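Local coordinates for heme-binding protein A (Haemophilus parasuis 29755, PDB 3TPA) that probably binds glutathione as the periplasmic solute-binding protein of an ABC import system, despite being named for heme, at residues 224-228 with 229-233; 247-250 with 251-254; 281-285 with 286-290; 453-457 with 458-462; 488-491 with 492-496. The protein carries 1 engineered substitution. All blocks are in the same frame, centred on the assembly; numbering follows the deposited sequence.

Contact 1: 224-228 with 229-233; sequences SITPD and AGTRY
The backbone leaves strand 220-225 at Thr226, turns through Pro227 and Asp228 and enters helix 229-237, whose first turn is closed by Arg232 N bonding to Asp228 O at 2.9 Å. The side chain of Arg232 doubles back over that turn. Its chain bends at chi3 (-69°), which carries the guanidinium to the carbonyls that precede the helix. Arg232 NH1 donates to Thr226 O at 2.8 Å, in the plane of both the carbonyl and the guanidinium, and more weakly to Pro227 O at 3.1 Å. One face of the guanidinium lies against Ala229 CA. This is a strand-to-helix connection in the mixed sheet that also holds strands 9-14 and 243-244, as in the alpha/beta lobes of solute-binding proteins. The other guanidinium nitrogens reach the chain after strand 243-244, NE bonding to Asp245 O and NH2 to Phe246 O, so the buried arginine ties the helix start to two pieces of loop through carbonyl oxygens. Thr226 and the stem of Arg232 run antiparallel side by side, Thr226 CB lying 3.9 Å from Arg232 CG. Thr226 CG2 also meets Thr231 CG2 at 4.0 Å, while its OG1 turns back to Ser224 O. Asp228 holds the N-cap position without a capping bond from its carboxylate; instead a water bridges it to Thr231 OG1, donating to Asp228 OD2 at 2.6 Å.

Contact 2: 247-250 with 251-254; sequences PNIS and DIAQ
With chi1 at -70°, Asp251 places CG beside its own backbone N and brings OD2 back along the chain to Asn248, 3.7 Å from Asn248 CB. A water fills out this approach, accepting from Asn248 N and donating to Asp251 OD2 at 2.6 Å, so the carboxylate meets the Asn248 backbone through solvent. In one of the two modelled positions of the Asn248 side chain, a second water links ND2 to the same carboxylate oxygen. The backbone here is the loosely bonded first turn of helix 249-255, where Asp251 N bonds to Asn248 O and Ile252 N to Ile249 O at 3.1 Å. Water enters the next turn too, linking Ile249 O to Ala253 N and Ser250 O to Gln254 N where direct helical bonds would otherwise run. On the apolar side, Ile249 swings CG1 anti to its backbone N (chi1 -176°), and CD1 comes to 3.9 Å from Ile252 CG1. The tip of Ile252, CD1, reaches Pro247 CG at 4.2 Å. Beyond the two segments, Ile252 packs on Tyr487 and Pro247 on Pro489 of strand 478-491, whereas Asp251 lies against Tyr233 of helix 229-237.

Contact 3: 281-285 with 286-290; sequences PELNN and VKVRQ. Unlike the reference sequence in segment 286-290: Gln290 (reference Arg).
Asn285 and Val288 cross at about a right angle at the N-terminus of helix 286-294, where Asn285 is the N-cap residue. A type I beta turn from Glu282 to Asn285 leads into the helix. The cap follows from the Asn285 torsion: CG is anti to the backbone N (chi1 -179°), which carries OD1 forward over the first helical turn. Asn285 OD1 accepts from Val288 N at 3.2 Å, the donor lying above the carbonyl plane of the amide, and takes a weak bond from Lys287 N at 2.9 Å. At the crossing, Val288 CG2 meets Asn285 CB at 3.9 Å, and its other methyl, CG1, faces Leu283 CD2. This buried valine also packs on Leu342 of helix 335-344 and Phe351 of strand 351-356. Arg289 comes back beside the turn, bent at chi3 (-58°), with Val286 CA above one face of its guanidinium. NH2 bonds to Asn475 O and NE weakly to Ser476 O, at the C-terminal end of helix 458-475, so that the group bridges two parts of the fold. On the side toward the turn, Arg289 NH1 donates to Leu283 O at 2.9 Å, in the plane of both groups, and a water links NH1 to Asn284 O.

Contact 4: 453-457 with 458-462; sequences AQIQD and TQTRA. Engineered in segment 453-457: Ile455 (natural residue Thr). Unlike the reference sequence in segment 453-457: Ala453 (reference Val).
Asp457 OD2 is gripped twice by one residue: Thr460 OG1 donates to it at 2.7 Å, and Thr460 N bonds to it at 3.1 Å. The hydroxyl arrives on the anti side, 16° out of the carboxylate plane, while the amide comes from above that plane. This is the N-cap of helix 458-475, with Asp457 turned so that CG stands anti to its backbone N (chi1 -177°) and its carboxylate reaches over the first turn. The side chains of Asp457 and Thr460 cross at about a right angle. A water extends the cap, donating to Asp457 OD1 at 2.8 Å and accepting from Gln459 N, so both carboxylate oxygens serve amides at the helix start, one directly and one through solvent. The negative charge there would be expected to be favoured by the helix dipole. A second water joins Gln456 O to Thr458 OG1. Thr460 turns its methyl the other way, CG2 meeting CG2 of Ile455, an engineered residue, at 4.1 Å. Arg461 runs back under the incoming chain. Arg461 CG lies 3.0 Å from Asp457 O and its CD 3.3 Å from Ile455 O, and the bend at chi3 (74°) directs the guanidinium away from the cap: NH1 forms a salt bridge with Asp418 and NE bonds to Ala452 O near the end of helix 443-453. Loop 454-457 connects helices 443-453 and 458-475, and Arg461 bridges them through Ala452 O, while Thr151 bonds to Ile455 O from outside.

Contact 5: 488-491 with 492-496; sequences VPLN and KRVQG
A type I beta turn from Asn491 to Val494 ends the long strand 478-491 and leads the chain into the short strand 494-495. Val494 N closes the turn on Asn491 O at 3.2 Å. The Asn491 side chain adds a second bond inside the turn: Asn491 OD1 accepts from Arg493 N at 3.1 Å with an N-H...O angle of 162°, the donor tilted 22° from the amide plane. This is an Asx turn superimposed on the beta turn, and it follows from CG being anti to the backbone N (chi1 -170°), which lays the amide along the chain ahead. The opposite end of that amide, ND2, bonds to Leu236 O near the end of helix 229-237, so the group is held from both sides and its rotation is fixed. Strand 478-491 belongs to the six-stranded mixed sheet, next to strand 261-276, and the turn is where it runs out: Leu490 still pairs with Asn262, and Asn491 bonds by its backbone to Asp242. Leu490 and Val494 meet across the turn at about a right angle, Leu490 CD1 to Val494 CG2 at 3.9 Å and Leu490 CD2 to the same methyl at 4.0 Å. A water bridges two carbonyls of the turn, donating to Asn491 O at 2.9 Å and to Val494 O at 2.8 Å. Arg493 sends its guanidinium away from the turn to a salt bridge with Asp242, beside strand 243-244, while strand 494-495 pairs with strand 511-512.

How the contacts relate
Contacts 1 to 5 come in that order along the chain. Contacts 1, 2 and 5 gather in one region: the centres of contacts 1 and 2 are about 13 Å apart, and contact 5 lies about 16 Å from each. Contact 1 touches contact 2 through Tyr233 and Ala229, and contact 2 touches contact 5 through Pro247 on Pro489, so two helix starts and the end of strand 478-491 pack together. Contact 4 lies on the opposite side of the chain's centre from contacts 1 and 2. Contact 3, about 33 Å from contact 4, sits far from the cluster. Helix 458-475 and strand 478-491 link contacts 4 and 5 in sequence, so the C-terminal chain spans separate regions of the protein.

Contact 1: 224-228 with 229-233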
# COMPACT_ATOMS: atom_id res chain seq x y z
N SER A 224 15.15 12.56 12.46
CA SER A 224 15.17 14.01 12.63
C SER A 224 14.14 14.71 11.76
O SER A 224 14.21 14.65 10.53
CB SER A 224 16.57 14.56 12.33
OG SER A 224 16.56 15.98 12.30
N ILE A 225 13.18 15.38 12.38
CA ILE A 225 12.14 16.07 11.61
C ILE A 225 12.74 17.29 10.91
O ILE A 225 13.22 18.23 11.55
CB ILE A 225 10.94 16.52 12.47
CG1 ILE A 225 10.13 15.31 12.94
CG2 ILE A 225 10.02 17.43 11.67
CD1 ILE A 225 10.82 14.47 13.99
N THR A 226 12.67 17.26 9.59
CA THR A 226 13.32 18.24 8.74
C THR A 226 12.32 18.59 7.66
O THR A 226 12.32 17.98 6.60
CB THR A 226 14.56 17.62 8.08
OG1 THR A 226 15.29 16.85 9.05
CG2 THR A 226 15.45 18.72 7.48
N PRO A 227 11.49 19.60 7.92
CA PRO A 227 10.27 19.84 7.14
C PRO A 227 10.44 20.26 5.69
O PRO A 227 9.51 20.05 4.91
CB PRO A 227 9.54 20.92 7.95
CG PRO A 227 10.59 21.57 8.76
CD PRO A 227 11.62 20.53 9.06
N ASP A 228 11.58 20.82 5.31
CA ASP A 228 11.71 21.37 3.95
C ASP A 228 12.45 20.42 3.00
O ASP A 228 13.57 19.97 3.29
CB ASP A 228 12.40 22.74 3.98
CG ASP A 228 11.58 23.81 4.74
OD1 ASP A 228 10.33 23.69 4.82
OD2 ASP A 228 12.20 24.78 5.23
N ALA A 229 11.83 20.12 1.86
CA ALA A 229 12.37 19.16 0.90
C ALA A 229 13.76 19.54 0.40
O ALA A 229 14.64 18.68 0.26
CB ALA A 229 11.45 19.01 -0.28
N GLY A 230 13.95 20.83 0.12
CA GLY A 230 15.23 21.32 -0.38
C GLY A 230 16.32 21.15 0.66
O GLY A 230 17.47 20.85 0.33
N THR A 231 15.95 21.36 1.92
CA THR A 231 16.88 21.25 3.02
C THR A 231 17.28 19.79 3.27
O THR A 231 18.45 19.49 3.52
CB THR A 231 16.30 21.87 4.31
OG1 THR A 231 16.05 23.26 4.09
CG2 THR A 231 17.26 21.70 5.49
N ARG A 232 16.30 18.90 3.20
CA ARG A 232 16.58 17.46 3.27
C ARG A 232 17.61 17.07 2.20
O ARG A 232 18.60 16.42 2.50
CB ARG A 232 15.30 16.63 3.15
CG ARG A 232 14.32 16.76 4.33
CD ARG A 232 13.26 15.62 4.38
NE ARG A 232 12.28 15.68 3.29
CZ ARG A 232 11.33 16.60 3.18
NH1 ARG A 232 11.21 17.56 4.10
NH2 ARG A 232 10.49 16.56 2.16
N TYR A 233 17.36 17.47 0.95
CA TYR A 233 18.31 17.19 -0.13
C TYR A 233 19.72 17.71 0.22
O TYR A 233 20.69 16.96 0.21
CB TYR A 233 17.82 17.81 -1.43
CG TYR A 233 18.74 17.67 -2.64
CD1 TYR A 233 19.66 16.62 -2.74
CD2 TYR A 233 18.67 18.58 -3.68
CE1 TYR A 233 20.49 16.51 -3.86
CE2 TYR A 233 19.48 18.47 -4.79
CZ TYR A 233 20.38 17.44 -4.89
OH TYR A 233 21.18 17.38 -6.01
O HOH W 1 14.68 24.49 5.81

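Contact 2: 247-250 with 251-254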
# COMPACT_ATOMS: atom_id res chain seq x y z
N PRO A 247 11.32 13.46 -1.27
CA PRO A 247 12.18 14.33 -2.08
C PRO A 247 11.37 15.12 -3.11
O PRO A 247 10.49 14.54 -3.74
CB PRO A 247 13.09 13.35 -2.80
CG PRO A 247 12.27 12.09 -2.90
CD PRO A 247 11.49 12.04 -1.62
N ASN A 248 11.64 16.41 -3.27
CA ASN A 248 11.02 17.15 -4.37
C ASN A 248 11.40 16.51 -5.69
O ASN A 248 12.57 16.25 -5.95
CB ASN A 248 11.45 18.62 -4.36
CG ASN A 248 10.57 19.49 -3.48
OD1 ASN A 248 9.50 19.08 -3.04
ND2 ASN A 248 11.04 20.70 -3.21
N ILE A 249 10.40 16.28 -6.54
CA ILE A 249 10.65 15.64 -7.84
C ILE A 249 11.63 16.44 -8.69
O ILE A 249 12.39 15.86 -9.47
CB ILE A 249 9.34 15.42 -8.63
CG1 ILE A 249 9.63 14.66 -9.93
CG2 ILE A 249 8.63 16.74 -8.90
CD1 ILE A 249 10.07 13.23 -9.72
N SER A 250 11.61 17.76 -8.53
CA SER A 250 12.52 18.67 -9.23
C SER A 250 13.98 18.31 -8.98
O SER A 250 14.84 18.62 -9.80
CB SER A 250 12.31 20.11 -8.74
OG SER A 250 10.94 20.47 -8.75
N ASP A 251 14.26 17.73 -7.82
CA ASP A 251 15.63 17.41 -7.42
C ASP A 251 16.10 16.03 -7.87
O ASP A 251 17.28 15.72 -7.82
CB ASP A 251 15.77 17.48 -5.88
CG ASP A 251 15.68 18.89 -5.34
OD1 ASP A 251 16.14 19.83 -6.02
OD2 ASP A 251 15.15 19.06 -4.22
N ILE A 252 15.17 15.18 -8.29
CA ILE A 252 15.51 13.79 -8.61
C ILE A 252 16.58 13.65 -9.70
O ILE A 252 17.55 12.90 -9.55
CB ILE A 252 14.27 12.96 -8.98
CG1 ILE A 252 13.42 12.72 -7.73
CG2 ILE A 252 14.69 11.63 -9.55
CD1 ILE A 252 14.12 11.92 -6.63
N ALA A 253 16.39 14.37 -10.80
CA ALA A 253 17.33 14.32 -11.92
C ALA A 253 18.77 14.64 -11.50
O ALA A 253 19.71 13.95 -11.88
CB ALA A 253 16.88 15.26 -13.03
N GLN A 254 18.95 15.69 -10.71
CA GLN A 254 20.29 16.00 -10.21
C GLN A 254 20.79 15.01 -9.14
O GLN A 254 22.00 14.78 -9.03
CB GLN A 254 20.37 17.43 -9.69
CG GLN A 254 21.73 17.76 -9.06
CD GLN A 254 22.87 17.61 -10.06
OE1 GLN A 254 22.73 17.91 -11.24
NE2 GLN A 254 24.01 17.14 -9.58
O HOH W 2 14.45 17.38 -2.34
O HOH W 3 13.70 21.30 -3.85
O HOH W 4 14.12 16.04 -11.65
O HOH W 5 17.39 18.15 -10.34

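Contact 3: 281-285 with 286-290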
# COMPACT_ATOMS: atom_id res chain seq x y z
N PRO A 281 -24.59 6.39 -21.93
CA PRO A 281 -25.05 5.94 -23.25
C PRO A 281 -23.91 5.57 -24.21
O PRO A 281 -23.89 4.45 -24.71
CB PRO A 281 -25.84 7.14 -23.77
CG PRO A 281 -26.37 7.77 -22.51
CD PRO A 281 -25.28 7.62 -21.50
N GLU A 282 -22.98 6.48 -24.45
CA GLU A 282 -21.90 6.21 -25.41
C GLU A 282 -20.81 5.33 -24.82
O GLU A 282 -20.25 4.44 -25.48
CB GLU A 282 -21.30 7.53 -25.93
CG GLU A 282 -22.24 8.34 -26.81
CD GLU A 282 -23.22 9.18 -26.01
OE1 GLU A 282 -22.87 9.60 -24.89
OE2 GLU A 282 -24.34 9.42 -26.50
N LEU A 283 -20.51 5.56 -23.54
CA LEU A 283 -19.47 4.81 -22.85
C LEU A 283 -19.87 3.36 -22.56
O LEU A 283 -19.04 2.55 -22.16
CB LEU A 283 -19.10 5.52 -21.54
CG LEU A 283 -18.58 6.96 -21.70
CD1 LEU A 283 -18.14 7.51 -20.36
CD2 LEU A 283 -17.42 7.02 -22.69
N ASN A 284 -21.15 3.04 -22.74
CA ASN A 284 -21.62 1.65 -22.60
C ASN A 284 -21.15 0.76 -23.75
O ASN A 284 -21.24 -0.46 -23.70
CB ASN A 284 -23.15 1.59 -22.49
CG ASN A 284 -23.65 0.17 -22.37
OD1 ASN A 284 -24.10 -0.43 -23.35
ND2 ASN A 284 -23.56 -0.40 -21.17
N ASN A 285 -20.65 1.41 -24.79
CA ASN A 285 -20.27 0.76 -26.03
C ASN A 285 -18.78 0.42 -26.03
O ASN A 285 -17.93 1.30 -25.99
CB ASN A 285 -20.63 1.68 -27.19
CG ASN A 285 -20.30 1.09 -28.53
OD1 ASN A 285 -19.21 0.58 -28.75
ND2 ASN A 285 -21.26 1.16 -29.45
N VAL A 286 -18.46 -0.86 -26.09
CA VAL A 286 -17.06 -1.28 -25.92
C VAL A 286 -16.13 -0.67 -26.97
O VAL A 286 -14.98 -0.35 -26.68
CB VAL A 286 -16.94 -2.82 -25.94
CG1 VAL A 286 -17.48 -3.37 -27.23
CG2 VAL A 286 -15.49 -3.25 -25.75
N LYS A 287 -16.61 -0.53 -28.20
CA LYS A 287 -15.77 0.02 -29.25
C LYS A 287 -15.48 1.49 -28.96
O LYS A 287 -14.40 1.98 -29.24
CB LYS A 287 -16.39 -0.17 -30.63
CG LYS A 287 -16.53 -1.66 -31.05
CD LYS A 287 -16.99 -1.78 -32.51
CE LYS A 287 -17.40 -3.22 -32.88
NZ LYS A 287 -17.81 -3.27 -34.33
N VAL A 288 -16.45 2.19 -28.38
CA VAL A 288 -16.20 3.57 -28.01
C VAL A 288 -15.12 3.65 -26.95
O VAL A 288 -14.21 4.49 -27.04
CB VAL A 288 -17.47 4.30 -27.53
CG1 VAL A 288 -17.11 5.63 -26.89
CG2 VAL A 288 -18.43 4.51 -28.69
N ARG A 289 -15.20 2.77 -25.95
CA ARG A 289 -14.20 2.77 -24.90
C ARG A 289 -12.82 2.45 -25.48
O ARG A 289 -11.84 3.11 -25.16
CB ARG A 289 -14.57 1.82 -23.77
CG ARG A 289 -15.89 2.19 -23.08
CD ARG A 289 -16.02 1.54 -21.72
NE ARG A 289 -15.96 0.07 -21.75
CZ ARG A 289 -17.02 -0.72 -21.80
NH1 ARG A 289 -18.23 -0.19 -21.86
NH2 ARG A 289 -16.88 -2.04 -21.81
N GLN A 290 -12.75 1.46 -26.37
CA GLN A 290 -11.50 1.13 -27.04
C GLN A 290 -10.96 2.32 -27.83
O GLN A 290 -9.75 2.57 -27.83
CB GLN A 290 -11.70 -0.08 -27.96
CG GLN A 290 -12.05 -1.36 -27.21
CD GLN A 290 -12.45 -2.49 -28.13
OE1 GLN A 290 -12.93 -2.27 -29.24
NE2 GLN A 290 -12.24 -3.73 -27.67
O HOH W 6 -20.39 -2.22 -21.27

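Contact 4: 453-457 with 458-462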
# COMPACT_ATOMS: atom_id res chain seq x y z
N ALA A 453 -9.01 -16.00 -5.63
CA ALA A 453 -8.95 -15.61 -4.22
C ALA A 453 -9.07 -16.77 -3.24
O ALA A 453 -8.80 -16.62 -2.04
CB ALA A 453 -10.03 -14.60 -3.91
N GLN A 454 -9.53 -17.91 -3.74
CA GLN A 454 -9.84 -19.07 -2.89
C GLN A 454 -8.97 -20.28 -3.20
O GLN A 454 -9.18 -21.36 -2.66
CB GLN A 454 -11.35 -19.40 -2.96
CG GLN A 454 -12.12 -18.28 -2.22
CD GLN A 454 -13.53 -18.01 -2.74
OE1 GLN A 454 -13.82 -16.90 -3.22
NE2 GLN A 454 -14.41 -18.98 -2.59
N ILE A 455 -7.98 -20.08 -4.07
CA ILE A 455 -7.01 -21.10 -4.42
C ILE A 455 -5.66 -20.70 -3.84
O ILE A 455 -5.28 -19.55 -3.92
CB ILE A 455 -6.81 -21.20 -5.94
CG1 ILE A 455 -8.14 -21.37 -6.64
CG2 ILE A 455 -5.86 -22.33 -6.28
CD1 ILE A 455 -9.03 -22.33 -5.98
N GLN A 456 -4.94 -21.67 -3.28
CA GLN A 456 -3.67 -21.41 -2.59
C GLN A 456 -2.47 -21.33 -3.53
O GLN A 456 -1.62 -20.45 -3.39
CB GLN A 456 -3.38 -22.53 -1.58
CG GLN A 456 -4.18 -22.41 -0.30
CD GLN A 456 -3.70 -21.26 0.54
OE1 GLN A 456 -2.51 -21.14 0.82
NE2 GLN A 456 -4.62 -20.40 0.93
N ASP A 457 -2.39 -22.28 -4.45
CA ASP A 457 -1.21 -22.47 -5.26
C ASP A 457 -0.87 -21.24 -6.08
O ASP A 457 -1.70 -20.72 -6.82
CB ASP A 457 -1.39 -23.68 -6.18
CG ASP A 457 -0.16 -23.96 -7.00
OD1 ASP A 457 0.88 -24.28 -6.39
OD2 ASP A 457 -0.22 -23.88 -8.25
N THR A 458 0.38 -20.78 -5.96
CA THR A 458 0.78 -19.50 -6.56
C THR A 458 0.66 -19.48 -8.08
O THR A 458 0.04 -18.58 -8.64
CB THR A 458 2.21 -19.12 -6.18
OG1 THR A 458 2.31 -19.05 -4.76
CG2 THR A 458 2.56 -17.76 -6.78
N GLN A 459 1.26 -20.46 -8.75
CA GLN A 459 1.20 -20.47 -10.22
C GLN A 459 -0.22 -20.69 -10.74
O GLN A 459 -0.57 -20.25 -11.83
CB GLN A 459 2.16 -21.51 -10.81
CG GLN A 459 3.63 -21.14 -10.68
CD GLN A 459 3.92 -19.69 -11.07
OE1 GLN A 459 3.61 -19.26 -12.19
NE2 GLN A 459 4.51 -18.93 -10.16
N THR A 460 -1.04 -21.40 -9.98
CA THR A 460 -2.41 -21.61 -10.43
C THR A 460 -3.15 -20.28 -10.37
O THR A 460 -3.89 -19.95 -11.31
CB THR A 460 -3.14 -22.73 -9.63
OG1 THR A 460 -2.43 -23.97 -9.77
CG2 THR A 460 -4.57 -22.93 -10.17
N ARG A 461 -2.93 -19.52 -9.29
CA ARG A 461 -3.48 -18.16 -9.15
C ARG A 461 -3.02 -17.22 -10.28
O ARG A 461 -3.82 -16.46 -10.84
CB ARG A 461 -3.06 -17.54 -7.81
CG ARG A 461 -3.50 -18.28 -6.57
CD ARG A 461 -3.19 -17.47 -5.31
NE ARG A 461 -4.11 -16.35 -5.20
CZ ARG A 461 -3.80 -15.14 -4.77
NH1 ARG A 461 -2.57 -14.84 -4.37
NH2 ARG A 461 -4.75 -14.22 -4.72
N ALA A 462 -1.74 -17.27 -10.59
CA ALA A 462 -1.18 -16.37 -11.60
C ALA A 462 -1.86 -16.54 -12.95
O ALA A 462 -2.19 -15.56 -13.62
CB ALA A 462 0.32 -16.57 -11.72
O HOH W 7 -0.10 -18.49 -3.08
O HOH W 8 2.86 -22.69 -7.52

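Contact 5: 488-491 with 492-496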
# COMPACT_ATOMS: atom_id res chain seq x y z
N VAL A 488 13.83 6.29 -2.70
CA VAL A 488 14.51 6.39 -1.42
C VAL A 488 15.93 6.93 -1.65
O VAL A 488 16.83 6.19 -2.05
CB VAL A 488 14.57 5.06 -0.66
CG1 VAL A 488 15.41 5.19 0.59
CG2 VAL A 488 13.17 4.57 -0.28
N PRO A 489 16.12 8.23 -1.42
CA PRO A 489 17.45 8.83 -1.59
C PRO A 489 18.33 8.53 -0.38
O PRO A 489 18.00 8.93 0.74
CB PRO A 489 17.15 10.33 -1.69
CG PRO A 489 15.63 10.44 -1.84
CD PRO A 489 15.10 9.25 -1.12
N LEU A 490 19.44 7.83 -0.60
CA LEU A 490 20.34 7.47 0.48
C LEU A 490 21.70 8.14 0.36
O LEU A 490 22.20 8.33 -0.74
CB LEU A 490 20.59 5.96 0.47
CG LEU A 490 19.43 5.01 0.67
CD1 LEU A 490 19.90 3.60 0.41
CD2 LEU A 490 18.87 5.17 2.07
N ASN A 491 22.32 8.45 1.49
CA ASN A 491 23.73 8.81 1.44
C ASN A 491 24.57 7.58 1.09
O ASN A 491 24.19 6.45 1.42
CB ASN A 491 24.22 9.41 2.76
CG ASN A 491 25.62 10.00 2.64
OD1 ASN A 491 26.62 9.29 2.78
ND2 ASN A 491 25.70 11.30 2.34
N LYS A 492 25.69 7.81 0.42
CA LYS A 492 26.52 6.73 -0.12
C LYS A 492 27.05 5.79 0.96
O LYS A 492 27.44 4.66 0.66
CB LYS A 492 27.70 7.33 -0.91
CG LYS A 492 28.54 6.32 -1.68
CD LYS A 492 29.71 6.99 -2.41
CE LYS A 492 31.02 6.78 -1.65
NZ LYS A 492 32.20 7.38 -2.34
N ARG A 493 27.08 6.26 2.21
CA ARG A 493 27.63 5.47 3.32
C ARG A 493 26.74 4.30 3.76
O ARG A 493 27.22 3.34 4.34
CB ARG A 493 27.94 6.36 4.54
CG ARG A 493 26.79 6.56 5.52
CD ARG A 493 27.05 7.64 6.59
NE ARG A 493 27.65 7.13 7.83
CZ ARG A 493 27.20 7.39 9.06
NH1 ARG A 493 26.13 8.15 9.25
NH2 ARG A 493 27.82 6.88 10.11
N VAL A 494 25.44 4.39 3.49
CA VAL A 494 24.53 3.36 4.00
C VAL A 494 24.45 2.16 3.07
O VAL A 494 24.24 2.30 1.87
CB VAL A 494 23.12 3.92 4.39
CG1 VAL A 494 23.03 5.44 4.19
CG2 VAL A 494 21.99 3.16 3.68
N GLN A 495 24.65 0.97 3.64
CA GLN A 495 24.73 -0.27 2.88
C GLN A 495 23.70 -1.29 3.36
O GLN A 495 23.45 -1.41 4.55
CB GLN A 495 26.12 -0.89 3.04
CG GLN A 495 27.24 -0.16 2.33
CD GLN A 495 27.37 -0.59 0.89
OE1 GLN A 495 26.97 0.13 -0.02
NE2 GLN A 495 27.93 -1.78 0.67
N GLY A 496 23.12 -2.02 2.42
CA GLY A 496 22.26 -3.15 2.76
C GLY A 496 20.80 -2.78 2.91
O GLY A 496 19.98 -3.59 3.35
O HOH W 9 23.92 4.08 -0.27